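Local coordinates for T-lymphoma invasion and metastasis-inducing protein 1 (Homo sapiens, PDB 4K2P) that probably activates the small GTPase Rac as a guanine nucleotide exchange factor, with its PH-CC-Ex module binding phosphoinositides and partner proteins such as Par-3, at residues Val69-Ser74 and Phe89-Ser94; Lys17-His22 and Gly96-Phe101; Arg135-Glu140 and Cys197-Leu202. The protein carries 5 engineered substitutions. One frame throughout, in Å; residues are numbered along the deposited sequence. Where two conformers were deposited one is given.

Contact 1 (Val69-Ser74 and Phe89-Ser94); sequences VWVENS and FCLSNS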
ATOM      1  N   VAL A  69       0.022  -3.139  14.674  1.00 32.70           N
ATOM      2  CA  VAL A  69       0.156  -2.353  13.460  1.00 31.81           C
ATOM      3  C   VAL A  69      -1.219  -2.180  12.847  1.00 29.42           C
ATOM      4  O   VAL A  69      -1.896  -3.150  12.529  1.00 26.34           O
ATOM      5  CB  VAL A  69       1.105  -3.021  12.438  1.00 32.90           C
ATOM      6  CG1 VAL A  69       1.222  -2.171  11.181  1.00 32.87           C
ATOM      7  CG2 VAL A  69       2.485  -3.248  13.055  1.00 34.24           C
ATOM      8  N   TRP A  70      -1.618  -0.929  12.689  1.00 30.63           N
ATOM      9  CA  TRP A  70      -2.884  -0.570  12.064  1.00 33.51           C
ATOM     10  C   TRP A  70      -2.766  -0.693  10.552  1.00 30.68           C
ATOM     11  O   TRP A  70      -1.902  -0.065   9.956  1.00 32.08           O
ATOM     12  CB  TRP A  70      -3.255   0.853  12.467  1.00 37.41           C
ATOM     13  CG  TRP A  70      -4.592   1.330  11.999  1.00 42.72           C
ATOM     14  CD1 TRP A  70      -5.798   0.706  12.152  1.00 44.21           C
ATOM     15  CD2 TRP A  70      -4.858   2.558  11.316  1.00 46.87           C
ATOM     16  NE1 TRP A  70      -6.796   1.471  11.598  1.00 47.79           N
ATOM     17  CE2 TRP A  70      -6.245   2.613  11.080  1.00 49.29           C
ATOM     18  CE3 TRP A  70      -4.053   3.617  10.878  1.00 50.19           C
ATOM     19  CZ2 TRP A  70      -6.846   3.681  10.420  1.00 53.60           C
ATOM     20  CZ3 TRP A  70      -4.651   4.676  10.224  1.00 53.88           C
ATOM     21  CH2 TRP A  70      -6.035   4.702  10.003  1.00 55.42           C
ATOM     22  N   VAL A  71      -3.632  -1.486   9.928  1.00 28.94           N
ATOM     23  CA  VAL A  71      -3.452  -1.831   8.520  1.00 27.34           C
ATOM     24  C   VAL A  71      -4.620  -1.416   7.633  1.00 28.79           C
ATOM     25  O   VAL A  71      -4.729  -1.899   6.507  1.00 29.73           O
ATOM     26  CB  VAL A  71      -3.226  -3.356   8.338  1.00 29.32           C
ATOM     27  CG1 VAL A  71      -2.026  -3.805   9.156  1.00 29.48           C
ATOM     28  CG2 VAL A  71      -4.452  -4.150   8.722  1.00 28.23           C
ATOM     29  N   GLU A  72      -5.474  -0.514   8.117  1.00 28.86           N
ATOM     30  CA  GLU A  72      -6.519   0.055   7.266  1.00 30.93           C
ATOM     31  C   GLU A  72      -5.857   0.693   6.054  1.00 27.63           C
ATOM     32  O   GLU A  72      -4.821   1.330   6.183  1.00 26.39           O
ATOM     33  CB  GLU A  72      -7.365   1.102   8.009  1.00 37.24           C
ATOM     34  CG  GLU A  72      -8.650   0.557   8.618  1.00 43.98           C
ATOM     35  CD  GLU A  72      -9.538   1.627   9.257  1.00 48.40           C
ATOM     36  OE1 GLU A  72      -9.621   2.760   8.734  1.00 45.98           O
ATOM     37  OE2 GLU A  72     -10.160   1.326  10.296  1.00 54.26           O
ATOM     38  N   ASN A  73      -6.431   0.470   4.879  1.00 27.48           N
ATOM     39  CA  ASN A  73      -5.971   1.092   3.635  1.00 29.28           C
ATOM     40  C   ASN A  73      -4.523   0.733   3.295  1.00 27.06           C
ATOM     41  O   ASN A  73      -3.779   1.539   2.745  1.00 27.94           O
ATOM     42  CB  ASN A  73      -6.146   2.616   3.701  1.00 30.36           C
ATOM     43  CG  ASN A  73      -7.607   3.030   3.745  1.00 33.08           C
ATOM     44  OD1 ASN A  73      -8.429   2.535   2.974  1.00 34.72           O
ATOM     45  ND2 ASN A  73      -7.936   3.941   4.646  1.00 32.99           N
ATOM     46  N   SER A  74      -4.147  -0.504   3.605  1.00 24.82           N
ATOM     47  CA  SER A  74      -2.828  -1.030   3.282  1.00 23.84           C
ATOM     48  C   SER A  74      -2.802  -1.738   1.927  1.00 23.43           C
ATOM     49  O   SER A  74      -3.840  -2.003   1.323  1.00 25.44           O
ATOM     50  CB  SER A  74      -2.370  -2.007   4.362  1.00 24.83           C
ATOM     51  OG  SER A  74      -2.123  -1.336   5.578  1.00 28.46           O
ATOM     52  N   PHE A  89       6.179 -11.721   1.990  1.00 21.80           N
ATOM     53  CA  PHE A  89       5.270 -10.682   1.507  1.00 23.25           C
ATOM     54  C   PHE A  89       5.502  -9.402   2.288  1.00 21.04           C
ATOM     55  O   PHE A  89       6.095  -9.428   3.354  1.00 20.34           O
ATOM     56  CB  PHE A  89       3.804 -11.122   1.583  1.00 23.93           C
ATOM     57  CG  PHE A  89       3.338 -11.557   2.953  1.00 25.04           C
ATOM     58  CD1 PHE A  89       3.550 -12.850   3.398  1.00 26.99           C
ATOM     59  CD2 PHE A  89       2.621 -10.690   3.764  1.00 23.14           C
ATOM     60  CE1 PHE A  89       3.092 -13.254   4.645  1.00 27.61           C
ATOM     61  CE2 PHE A  89       2.162 -11.087   4.996  1.00 23.95           C
ATOM     62  CZ  PHE A  89       2.394 -12.372   5.440  1.00 25.18           C
ATOM     63  N   CYS A  90       5.050  -8.279   1.733  1.00 21.61           N
ATOM     64  CA  CYS A  90       5.338  -6.957   2.268  1.00 21.56           C
ATOM     65  C   CYS A  90       4.037  -6.186   2.427  1.00 21.42           C
ATOM     66  O   CYS A  90       3.261  -6.073   1.478  1.00 19.45           O
ATOM     67  CB  CYS A  90       6.299  -6.195   1.349  1.00 23.38           C
ATOM     68  SG  CYS A  90       6.696  -4.512   1.895  1.00 26.59           S
ATOM     69  N   LEU A  91       3.774  -5.701   3.636  1.00 20.45           N
ATOM     70  CA  LEU A  91       2.642  -4.816   3.882  1.00 20.12           C
ATOM     71  C   LEU A  91       3.130  -3.388   3.945  1.00 18.30           C
ATOM     72  O   LEU A  91       4.071  -3.089   4.662  1.00 18.13           O
ATOM     73  CB  LEU A  91       1.922  -5.190   5.187  1.00 20.60           C
ATOM     74  CG  LEU A  91       0.635  -4.405   5.495  1.00 22.25           C
ATOM     75  CD1 LEU A  91      -0.367  -5.259   6.239  1.00 25.92           C
ATOM     76  CD2 LEU A  91       0.914  -3.147   6.300  1.00 23.51           C
ATOM     77  N   SER A  92       2.507  -2.502   3.178  1.00 20.79           N
ATOM     78  CA  SER A  92       2.734  -1.072   3.319  1.00 20.94           C
ATOM     79  C   SER A  92       1.423  -0.442   3.774  1.00 21.08           C
ATOM     80  O   SER A  92       0.386  -0.677   3.176  1.00 19.29           O
ATOM     81  CB  SER A  92       3.227  -0.451   2.009  1.00 24.06           C
ATOM     82  OG  SER A  92       2.487  -0.927   0.895  1.00 22.93           O
ATOM     83  N   ASN A  93       1.478   0.355   4.835  1.00 22.55           N
ATOM     84  CA  ASN A  93       0.268   0.865   5.457  1.00 25.61           C
ATOM     85  C   ASN A  93      -0.104   2.239   4.918  1.00 24.29           C
ATOM     86  O   ASN A  93       0.460   2.696   3.933  1.00 26.32           O
ATOM     87  CB  ASN A  93       0.439   0.900   6.982  1.00 28.62           C
ATOM     88  CG  ASN A  93       1.413   1.962   7.445  1.00 30.46           C
ATOM     89  OD1 ASN A  93       2.061   2.617   6.640  1.00 29.16           O
ATOM     90  ND2 ASN A  93       1.515   2.136   8.755  1.00 33.32           N
ATOM     91  N   SER A  94      -1.072   2.886   5.551  1.00 23.40           N
ATOM     92  CA  SER A  94      -1.572   4.166   5.061  1.00 23.31           C
ATOM     93  C   SER A  94      -0.698   5.342   5.490  1.00 24.77           C
ATOM     94  O   SER A  94      -0.980   6.475   5.131  1.00 25.32           O
ATOM     95  CB  SER A  94      -3.013   4.379   5.541  1.00 26.18           C
ATOM     96  OG  SER A  94      -3.059   4.524   6.949  1.00 28.34           O
TER
HETATM   97  O   HOH W   1      -2.688   1.610   7.858  1.00 23.62           O

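Contact 2 (Lys17-His22 and Gly96-Phe101); sequences KNFLVH and GDAFLF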
ATOM      1  N   LYS A  17      10.063  -8.297   9.942  1.00 23.17           N
ATOM      2  CA  LYS A  17      11.178  -7.378   9.827  1.00 26.61           C
ATOM      3  C   LYS A  17      10.645  -6.011   9.404  1.00 24.75           C
ATOM      4  O   LYS A  17       9.952  -5.925   8.404  1.00 20.50           O
ATOM      5  CB  LYS A  17      12.154  -7.934   8.796  1.00 32.01           C
ATOM      6  CG  LYS A  17      13.430  -7.195   8.596  1.00 39.08           C
ATOM      7  CD  LYS A  17      14.286  -8.018   7.662  1.00 46.70           C
ATOM      8  CE  LYS A  17      15.605  -7.372   7.386  1.00 54.25           C
ATOM      9  NZ  LYS A  17      16.645  -8.404   7.138  1.00 60.17           N
ATOM     10  N   ASN A  18      10.943  -4.949  10.145  1.00 26.92           N
ATOM     11  CA  ASN A  18      10.599  -3.604   9.669  1.00 28.90           C
ATOM     12  C   ASN A  18      11.368  -3.276   8.394  1.00 24.56           C
ATOM     13  O   ASN A  18      12.543  -3.598   8.277  1.00 24.20           O
ATOM     14  CB  ASN A  18      10.875  -2.555  10.737  1.00 34.72           C
ATOM     15  CG  ASN A  18      10.012  -2.742  11.966  1.00 40.28           C
ATOM     16  OD1 ASN A  18       8.920  -3.293  11.891  1.00 39.33           O
ATOM     17  ND2 ASN A  18      10.486  -2.252  13.097  1.00 46.45           N
ATOM     18  N   PHE A  19      10.698  -2.634   7.444  1.00 24.46           N
ATOM     19  CA  PHE A  19      11.240  -2.457   6.103  1.00 23.08           C
ATOM     20  C   PHE A  19      11.397  -0.977   5.715  1.00 24.51           C
ATOM     21  O   PHE A  19      12.494  -0.535   5.371  1.00 24.65           O
ATOM     22  CB  PHE A  19      10.348  -3.186   5.100  1.00 22.15           C
ATOM     23  CG  PHE A  19      10.888  -3.193   3.703  1.00 25.00           C
ATOM     24  CD1 PHE A  19      12.210  -3.527   3.460  1.00 30.15           C
ATOM     25  CD2 PHE A  19      10.070  -2.894   2.628  1.00 25.75           C
ATOM     26  CE1 PHE A  19      12.712  -3.535   2.176  1.00 33.19           C
ATOM     27  CE2 PHE A  19      10.563  -2.907   1.345  1.00 29.50           C
ATOM     28  CZ  PHE A  19      11.886  -3.227   1.116  1.00 32.79           C
ATOM     29  N   LEU A  20      10.298  -0.230   5.756  1.00 23.61           N
ATOM     30  CA  LEU A  20      10.316   1.219   5.545  1.00 22.91           C
ATOM     31  C   LEU A  20       9.667   1.883   6.754  1.00 24.19           C
ATOM     32  O   LEU A  20       8.807   1.287   7.400  1.00 22.88           O
ATOM     33  CB  LEU A  20       9.586   1.604   4.260  1.00 20.62           C
ATOM     34  CG  LEU A  20      10.135   0.957   2.992  1.00 21.61           C
ATOM     35  CD1 LEU A  20       9.212   1.162   1.815  1.00 20.65           C
ATOM     36  CD2 LEU A  20      11.529   1.510   2.683  1.00 25.09           C
ATOM     37  N   VAL A  21      10.084   3.111   7.051  1.00 24.20           N
ATOM     38  CA  VAL A  21       9.633   3.837   8.232  1.00 26.41           C
ATOM     39  C   VAL A  21       9.308   5.284   7.878  1.00 25.58           C
ATOM     40  O   VAL A  21      10.108   5.968   7.228  1.00 24.39           O
ATOM     41  CB  VAL A  21      10.693   3.835   9.353  1.00 32.35           C
ATOM     42  CG1 VAL A  21      10.213   4.653  10.541  1.00 34.71           C
ATOM     43  CG2 VAL A  21      10.987   2.423   9.807  1.00 35.03           C
ATOM     44  N   HIS A  22       8.138   5.753   8.305  0.53 23.87           N
ATOM     45  CA  HIS A  22       7.737   7.129   8.047  0.53 27.31           C
ATOM     46  C   HIS A  22       8.318   8.041   9.125  0.53 27.33           C
ATOM     47  O   HIS A  22       8.319   7.721  10.310  0.53 29.42           O
ATOM     48  CB  HIS A  22       6.205   7.256   7.957  0.53 27.41           C
ATOM     49  CG  HIS A  22       5.497   7.288   9.278  0.53 30.44           C
ATOM     50  ND1 HIS A  22       5.707   6.351  10.267  0.53 33.02           N
ATOM     51  CD2 HIS A  22       4.549   8.130   9.757  0.53 32.44           C
ATOM     52  CE1 HIS A  22       4.935   6.625  11.304  0.53 34.39           C
ATOM     53  NE2 HIS A  22       4.221   7.699  11.019  0.53 34.27           N
ATOM     54  N   GLY A  96       3.038   5.333   5.453  1.00 27.60           N
ATOM     55  CA  GLY A  96       4.364   5.390   4.851  1.00 29.33           C
ATOM     56  C   GLY A  96       5.322   4.363   5.437  1.00 28.05           C
ATOM     57  O   GLY A  96       6.511   4.356   5.122  1.00 29.48           O
ATOM     58  N   ASP A  97       4.797   3.497   6.299  1.00 25.29           N
ATOM     59  CA  ASP A  97       5.559   2.377   6.846  1.00 24.43           C
ATOM     60  C   ASP A  97       5.378   1.155   5.985  1.00 21.92           C
ATOM     61  O   ASP A  97       4.380   1.035   5.286  1.00 22.03           O
ATOM     62  CB  ASP A  97       5.101   2.019   8.263  1.00 26.92           C
ATOM     63  CG  ASP A  97       5.188   3.170   9.208  1.00 34.61           C
ATOM     64  OD1 ASP A  97       6.308   3.665   9.409  1.00 34.31           O
ATOM     65  OD2 ASP A  97       4.142   3.566   9.765  1.00 41.00           O
ATOM     66  N   ALA A  98       6.325   0.227   6.071  1.00 21.53           N
ATOM     67  CA  ALA A  98       6.155  -1.076   5.452  1.00 19.59           C
ATOM     68  C   ALA A  98       6.913  -2.139   6.249  1.00 18.78           C
ATOM     69  O   ALA A  98       7.893  -1.837   6.928  1.00 19.55           O
ATOM     70  CB  ALA A  98       6.612  -1.058   4.005  1.00 20.67           C
ATOM     71  N   PHE A  99       6.446  -3.376   6.142  1.00 18.73           N
ATOM     72  CA  PHE A  99       6.903  -4.483   6.971  1.00 22.88           C
ATOM     73  C   PHE A  99       7.037  -5.709   6.097  1.00 22.05           C
ATOM     74  O   PHE A  99       6.216  -5.933   5.224  1.00 22.83           O
ATOM     75  CB  PHE A  99       5.910  -4.763   8.111  1.00 24.07           C
ATOM     76  CG  PHE A  99       5.519  -3.542   8.887  1.00 26.05           C
ATOM     77  CD1 PHE A  99       4.478  -2.736   8.448  1.00 25.46           C
ATOM     78  CD2 PHE A  99       6.180  -3.200  10.057  1.00 27.25           C
ATOM     79  CE1 PHE A  99       4.110  -1.598   9.159  1.00 26.16           C
ATOM     80  CE2 PHE A  99       5.814  -2.062  10.769  1.00 28.15           C
ATOM     81  CZ  PHE A  99       4.780  -1.261  10.312  1.00 27.07           C
ATOM     82  N   LEU A 100       8.096  -6.479   6.304  1.00 22.64           N
ATOM     83  CA  LEU A 100       8.239  -7.773   5.656  1.00 21.68           C
ATOM     84  C   LEU A 100       7.799  -8.916   6.573  1.00 19.37           C
ATOM     85  O   LEU A 100       8.035  -8.889   7.772  1.00 18.83           O
ATOM     86  CB  LEU A 100       9.686  -7.989   5.224  1.00 23.08           C
ATOM     87  CG  LEU A 100      10.217  -7.014   4.166  1.00 26.26           C
ATOM     88  CD1 LEU A 100      11.703  -7.193   4.024  1.00 27.49           C
ATOM     89  CD2 LEU A 100       9.527  -7.224   2.824  1.00 27.35           C
ATOM     90  N   PHE A 101       7.202  -9.928   5.961  1.00 18.69           N
ATOM     91  CA  PHE A 101       6.725 -11.118   6.640  1.00 19.87           C
ATOM     92  C   PHE A 101       7.164 -12.346   5.848  1.00 22.28           C
ATOM     93  O   PHE A 101       7.120 -12.323   4.621  1.00 23.72           O
ATOM     94  CB  PHE A 101       5.202 -11.120   6.759  1.00 21.34           C
ATOM     95  CG  PHE A 101       4.632  -9.939   7.475  1.00 23.08           C
ATOM     96  CD1 PHE A 101       4.454  -9.956   8.854  1.00 23.08           C
ATOM     97  CD2 PHE A 101       4.225  -8.825   6.769  1.00 23.01           C
ATOM     98  CE1 PHE A 101       3.902  -8.870   9.510  1.00 25.07           C
ATOM     99  CE2 PHE A 101       3.670  -7.739   7.419  1.00 25.10           C
ATOM    100  CZ  PHE A 101       3.508  -7.760   8.791  1.00 24.87           C
TER

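Contact 3 (Arg135-Glu140 and Cys197-Leu202); sequences RLLKSE and CYLASL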
ATOM      1  N   ARG A 135     -19.930  -4.207  -4.328  1.00 39.13           N
ATOM      2  CA  ARG A 135     -20.475  -3.112  -5.121  1.00 42.49           C
ATOM      3  C   ARG A 135     -19.792  -1.797  -4.806  1.00 38.94           C
ATOM      4  O   ARG A 135     -19.535  -1.001  -5.703  1.00 38.61           O
ATOM      5  CB  ARG A 135     -21.979  -2.992  -4.892  1.00 50.59           C
ATOM      6  CG  ARG A 135     -22.620  -1.747  -5.496  1.00 56.42           C
ATOM      7  CD  ARG A 135     -24.130  -1.845  -5.394  1.00 64.10           C
ATOM      8  NE  ARG A 135     -24.614  -3.046  -6.071  1.00 66.63           N
ATOM      9  CZ  ARG A 135     -24.927  -3.105  -7.363  1.00 69.59           C
ATOM     10  NH1 ARG A 135     -24.865  -2.020  -8.127  1.00 70.45           N
ATOM     11  NH2 ARG A 135     -25.341  -4.247  -7.890  1.00 72.17           N
ATOM     12  N   LEU A 136     -19.492  -1.568  -3.533  1.00 38.50           N
ATOM     13  CA  LEU A 136     -18.846  -0.327  -3.140  1.00 37.03           C
ATOM     14  C   LEU A 136     -17.453  -0.234  -3.746  1.00 34.00           C
ATOM     15  O   LEU A 136     -17.055   0.832  -4.203  1.00 32.17           O
ATOM     16  CB  LEU A 136     -18.761  -0.209  -1.617  1.00 38.63           C
ATOM     17  CG  LEU A 136     -17.915   0.976  -1.133  1.00 37.06           C
ATOM     18  CD1 LEU A 136     -18.535   2.307  -1.543  1.00 39.04           C
ATOM     19  CD2 LEU A 136     -17.736   0.915   0.370  1.00 39.84           C
ATOM     20  N   LEU A 137     -16.720  -1.344  -3.751  1.00 31.66           N
ATOM     21  CA  LEU A 137     -15.361  -1.353  -4.290  1.00 29.46           C
ATOM     22  C   LEU A 137     -15.361  -1.011  -5.774  1.00 30.59           C
ATOM     23  O   LEU A 137     -14.544  -0.216  -6.228  1.00 30.09           O
ATOM     24  CB  LEU A 137     -14.698  -2.715  -4.081  1.00 27.82           C
ATOM     25  CG  LEU A 137     -14.278  -3.091  -2.663  1.00 29.00           C
ATOM     26  CD1 LEU A 137     -13.659  -4.480  -2.674  1.00 27.98           C
ATOM     27  CD2 LEU A 137     -13.317  -2.074  -2.067  1.00 29.74           C
ATOM     28  N   LYS A 138     -16.276  -1.612  -6.524  1.00 33.29           N
ATOM     29  CA  LYS A 138     -16.383  -1.341  -7.953  1.00 34.99           C
ATOM     30  C   LYS A 138     -16.773   0.108  -8.203  1.00 37.60           C
ATOM     31  O   LYS A 138     -16.338   0.710  -9.180  1.00 41.23           O
ATOM     32  CB  LYS A 138     -17.391  -2.274  -8.607  1.00 36.85           C
ATOM     33  CG  LYS A 138     -16.923  -3.716  -8.646  1.00 36.36           C
ATOM     34  CD  LYS A 138     -17.988  -4.621  -9.220  1.00 44.15           C
ATOM     35  CE  LYS A 138     -17.547  -6.074  -9.171  1.00 49.44           C
ATOM     36  NZ  LYS A 138     -18.661  -6.997  -9.513  1.00 56.13           N
ATOM     37  N   SER A 139     -17.602   0.655  -7.324  1.00 37.78           N
ATOM     38  CA  SER A 139     -18.044   2.033  -7.450  1.00 38.84           C
ATOM     39  C   SER A 139     -16.885   3.003  -7.239  1.00 33.77           C
ATOM     40  O   SER A 139     -16.744   3.981  -7.972  1.00 31.66           O
ATOM     41  CB  SER A 139     -19.160   2.322  -6.449  1.00 48.68           C
ATOM     42  OG  SER A 139     -19.471   3.703  -6.435  1.00 55.80           O
ATOM     43  N   GLU A 140     -16.054   2.714  -6.241  1.00 30.91           N
ATOM     44  CA  GLU A 140     -14.911   3.555  -5.907  1.00 30.80           C
ATOM     45  C   GLU A 140     -13.868   3.472  -7.012  1.00 33.45           C
ATOM     46  O   GLU A 140     -13.125   4.424  -7.273  1.00 34.18           O
ATOM     47  CB  GLU A 140     -14.308   3.130  -4.569  1.00 30.14           C
ATOM     48  CG  GLU A 140     -15.173   3.472  -3.371  1.00 37.54           C
ATOM     49  CD  GLU A 140     -15.331   4.969  -3.170  1.00 47.07           C
ATOM     50  OE1 GLU A 140     -14.309   5.663  -3.004  1.00 46.03           O
ATOM     51  OE2 GLU A 140     -16.482   5.451  -3.176  1.00 55.81           O
ATOM     52  N   CYS A 197      -6.838  -4.534  -5.669  1.00 26.78           N
ATOM     53  CA  CYS A 197      -6.305  -5.599  -4.841  1.00 27.69           C
ATOM     54  C   CYS A 197      -7.399  -6.125  -3.922  1.00 29.05           C
ATOM     55  O   CYS A 197      -7.557  -7.339  -3.758  1.00 31.08           O
ATOM     56  CB  CYS A 197      -5.116  -5.112  -4.013  1.00 27.58           C
ATOM     57  SG  CYS A 197      -3.571  -4.990  -4.919  1.00 29.34           S
ATOM     58  N   TYR A 198      -8.147  -5.206  -3.316  1.00 28.50           N
ATOM     59  CA  TYR A 198      -9.218  -5.571  -2.385  1.00 29.42           C
ATOM     60  C   TYR A 198     -10.288  -6.373  -3.096  1.00 30.74           C
ATOM     61  O   TYR A 198     -10.782  -7.380  -2.591  1.00 31.64           O
ATOM     62  CB  TYR A 198      -9.859  -4.328  -1.771  1.00 29.95           C
ATOM     63  CG  TYR A 198      -8.948  -3.472  -0.929  1.00 29.05           C
ATOM     64  CD1 TYR A 198      -7.647  -3.869  -0.620  1.00 27.45           C
ATOM     65  CD2 TYR A 198      -9.393  -2.256  -0.443  1.00 28.98           C
ATOM     66  CE1 TYR A 198      -6.827  -3.068   0.158  1.00 26.78           C
ATOM     67  CE2 TYR A 198      -8.594  -1.461   0.323  1.00 29.02           C
ATOM     68  CZ  TYR A 198      -7.309  -1.860   0.619  1.00 26.90           C
ATOM     69  OH  TYR A 198      -6.535  -1.035   1.396  1.00 26.57           O
ATOM     70  N   LEU A 199     -10.645  -5.910  -4.285  1.00 30.73           N
ATOM     71  CA  LEU A 199     -11.703  -6.535  -5.058  1.00 34.89           C
ATOM     72  C   LEU A 199     -11.277  -7.927  -5.484  1.00 36.15           C
ATOM     73  O   LEU A 199     -12.068  -8.861  -5.443  1.00 36.25           O
ATOM     74  CB  LEU A 199     -12.055  -5.691  -6.283  1.00 35.91           C
ATOM     75  CG  LEU A 199     -13.190  -6.236  -7.153  1.00 41.61           C
ATOM     76  CD1 LEU A 199     -14.490  -6.357  -6.365  1.00 47.81           C
ATOM     77  CD2 LEU A 199     -13.388  -5.362  -8.370  1.00 40.28           C
ATOM     78  N   ALA A 200     -10.020  -8.058  -5.898  1.00 36.57           N
ATOM     79  CA  ALA A 200      -9.501  -9.338  -6.361  1.00 40.11           C
ATOM     80  C   ALA A 200      -9.510 -10.348  -5.221  1.00 40.74           C
ATOM     81  O   ALA A 200      -9.814 -11.525  -5.412  1.00 42.17           O
ATOM     82  CB  ALA A 200      -8.104  -9.171  -6.917  1.00 40.67           C
ATOM     83  N   SER A 201      -9.190  -9.868  -4.028  1.00 38.07           N
ATOM     84  CA  SER A 201      -9.109 -10.725  -2.863  1.00 40.32           C
ATOM     85  C   SER A 201     -10.491 -11.250  -2.479  1.00 38.97           C
ATOM     86  O   SER A 201     -10.613 -12.382  -2.023  1.00 39.88           O
ATOM     87  CB  SER A 201      -8.456  -9.975  -1.702  1.00 44.72           C
ATOM     88  OG  SER A 201      -7.056  -9.835  -1.928  1.00 46.40           O
ATOM     89  N   LEU A 202     -11.531 -10.436  -2.644  1.00 38.91           N
ATOM     90  CA  LEU A 202     -12.887 -10.906  -2.383  1.00 45.37           C
ATOM     91  C   LEU A 202     -13.392 -11.854  -3.475  1.00 48.68           C
ATOM     92  O   LEU A 202     -14.102 -12.807  -3.178  1.00 50.70           O
ATOM     93  CB  LEU A 202     -13.858  -9.734  -2.241  1.00 50.71           C
ATOM     94  CG  LEU A 202     -13.753  -8.847  -0.999  1.00 52.55           C
ATOM     95  CD1 LEU A 202     -14.814  -7.763  -1.066  1.00 57.10           C
ATOM     96  CD2 LEU A 202     -13.903  -9.646   0.286  1.00 53.34           C
TER

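Contact 1 (Val69-Ser74 and Phe89-Ser94)
V71 and L91 meet as two branched apolar side chains crossing at about a right angle, with V71 CG1 lying 3.7 Å from L91 CD1. L91 carries its CG anti to the backbone N (chi1 -175°), which brings one methyl to V71 and the other to S74, where L91 CD2 comes within 3.6 Å of S74 OG. That hydroxyl is turned beside its own backbone N (chi1 -68°) and bonds back to the carbonyl of V71, OG to O 2.8 Å, reaching the oxygen from above the carbonyl plane. The bond reinforces the type II turn V71-S74, whose own backbone bond from S74 N to V71 O is weak. The same S74 OG also lies 3.3 Å from N93 CA.

The polar half of the contact illustrates how two backbones can be bridged by one water rather than bonded directly. It donates to W70 O at 2.8 Å and to E72 O at 2.7 Å, and accepts from S94 N at 3.1 Å, tying three backbone groups of the two segments together. Beside it, the W70 indole swings its far ring toward S94, CZ3 standing 3.6 Å from S94 OG and approached obliquely, while E72 CB packs over one indole face near the rim. S94 CB, for its part, lies against E72 O and N73 CB.

The turn leads from strand 67-70 into strand 75-78, joining one part of the curled PH-domain sheet to the next. L91 is also packed by V76, by L48 and by I116 of helix 106-128. At the end of the turn S74 O is bonded to Y198 OH of helix 168-203, while S92 OG is bonded to H237 of helix 233-241.

Contact 2 (Lys17-His22 and Gly96-Phe101)
F19 leans across to L100 and A98 and can be traced atom by atom. Its CB sits 3.3 Å from A98 O; with CG placed anti to the backbone N (chi1 -174°), the ring is laid against L100, CG being 3.9 Å from L100 CG. F19 CD1 is 3.7 Å from L100 CD1, and L100 CD2 stands over a face of the ring, offset toward its rim. On the other side F19 CD2 lies 4.2 Å from A98 CB, which sits at the ring edge, near its plane. The side chain further touches I230, and C90 of strand 88-92.

Behind this ring is a worked example of the classic beta bulge: F19 N at 3.0 Å and L20 N at 3.1 Å both donate to A98 O, from the same face of its plane. The register shifts by one there, between the antiparallel pairs N18-F99 and L20-A98.

Past the bulge D97 takes over from the backbone. Its OD1 accepts from H22 N at 3.0 Å and, in the conformer given for H22, from ND1 at 2.9 Å. With an alanine in place of D97, the H22 amide would probably be left without this acceptor.

Strand 98-102 thus lies between strand 10-23 and strand 88-92, while L20 packs on S235 and A238 of helix 233-241.

Contact 3 (Arg135-Glu140 and Cys197-Leu202)
L137 points at helix 168-203, where its CD1 methyl touches Y198, L199 and L202. That single methyl lies 3.7 Å from L199 N, reaching the backbone as well as the side chains. It is 3.8 Å from L202 CD1, and Y198 CB is about as near. The leucine chain is stretched out (chi2 179°), which carries CD1 in among these residues, while CD2 comes to the edge of the Y198 ring, near its plane. Y198 itself crosses L137 at about a right angle and leads its hydroxyl end away from it, toward S74 of the PH domain.

The flank formed by K138 is looser. Its extended chain runs across L199 at about a right angle, and only aliphatic atoms touch: K138 CG is 3.9 Å from L199 CD2, and K138 CE lies 4.2 Å from L199 CD1. K138 and L199 are both partly exposed, in contrast to the buried L137 and Y198, and no polar bond between the two segments supplements this flank.

F195, which L137 also touches, completes a four-residue socket of F195, Y198, L199 and L202, at the i, i+3, i+4, i+7 spacing. This is knobs-into-holes packing with L137 as the knob. Short segments running 150° apart, with axes approaching to 9.8 Å, fit the antiparallel helical hairpin expected of the coiled-coil part of this module.

Overall arrangement
Contact 2 closes the longest loop, and contact 1 is nested inside it along the chain; contact 3 follows both. The centres of contacts 1 and 2 are about 9 Å apart, and they share the PH-domain sheet: strands 88-92 and 98-102 are neighbours joined by backbone bonds such as F99 N to L91 O. Contact 3 belongs to the hairpin of helices 133-161 and 168-203, its centre about 17 Å from that of contact 1 and 25 Å from that of contact 2, which lies on the opposite side of the chain's centre. The bond from Y198 OH to S74 O links contacts 1 and 3 directly, consistent with PH and coiled-coil parts forming one integrated module.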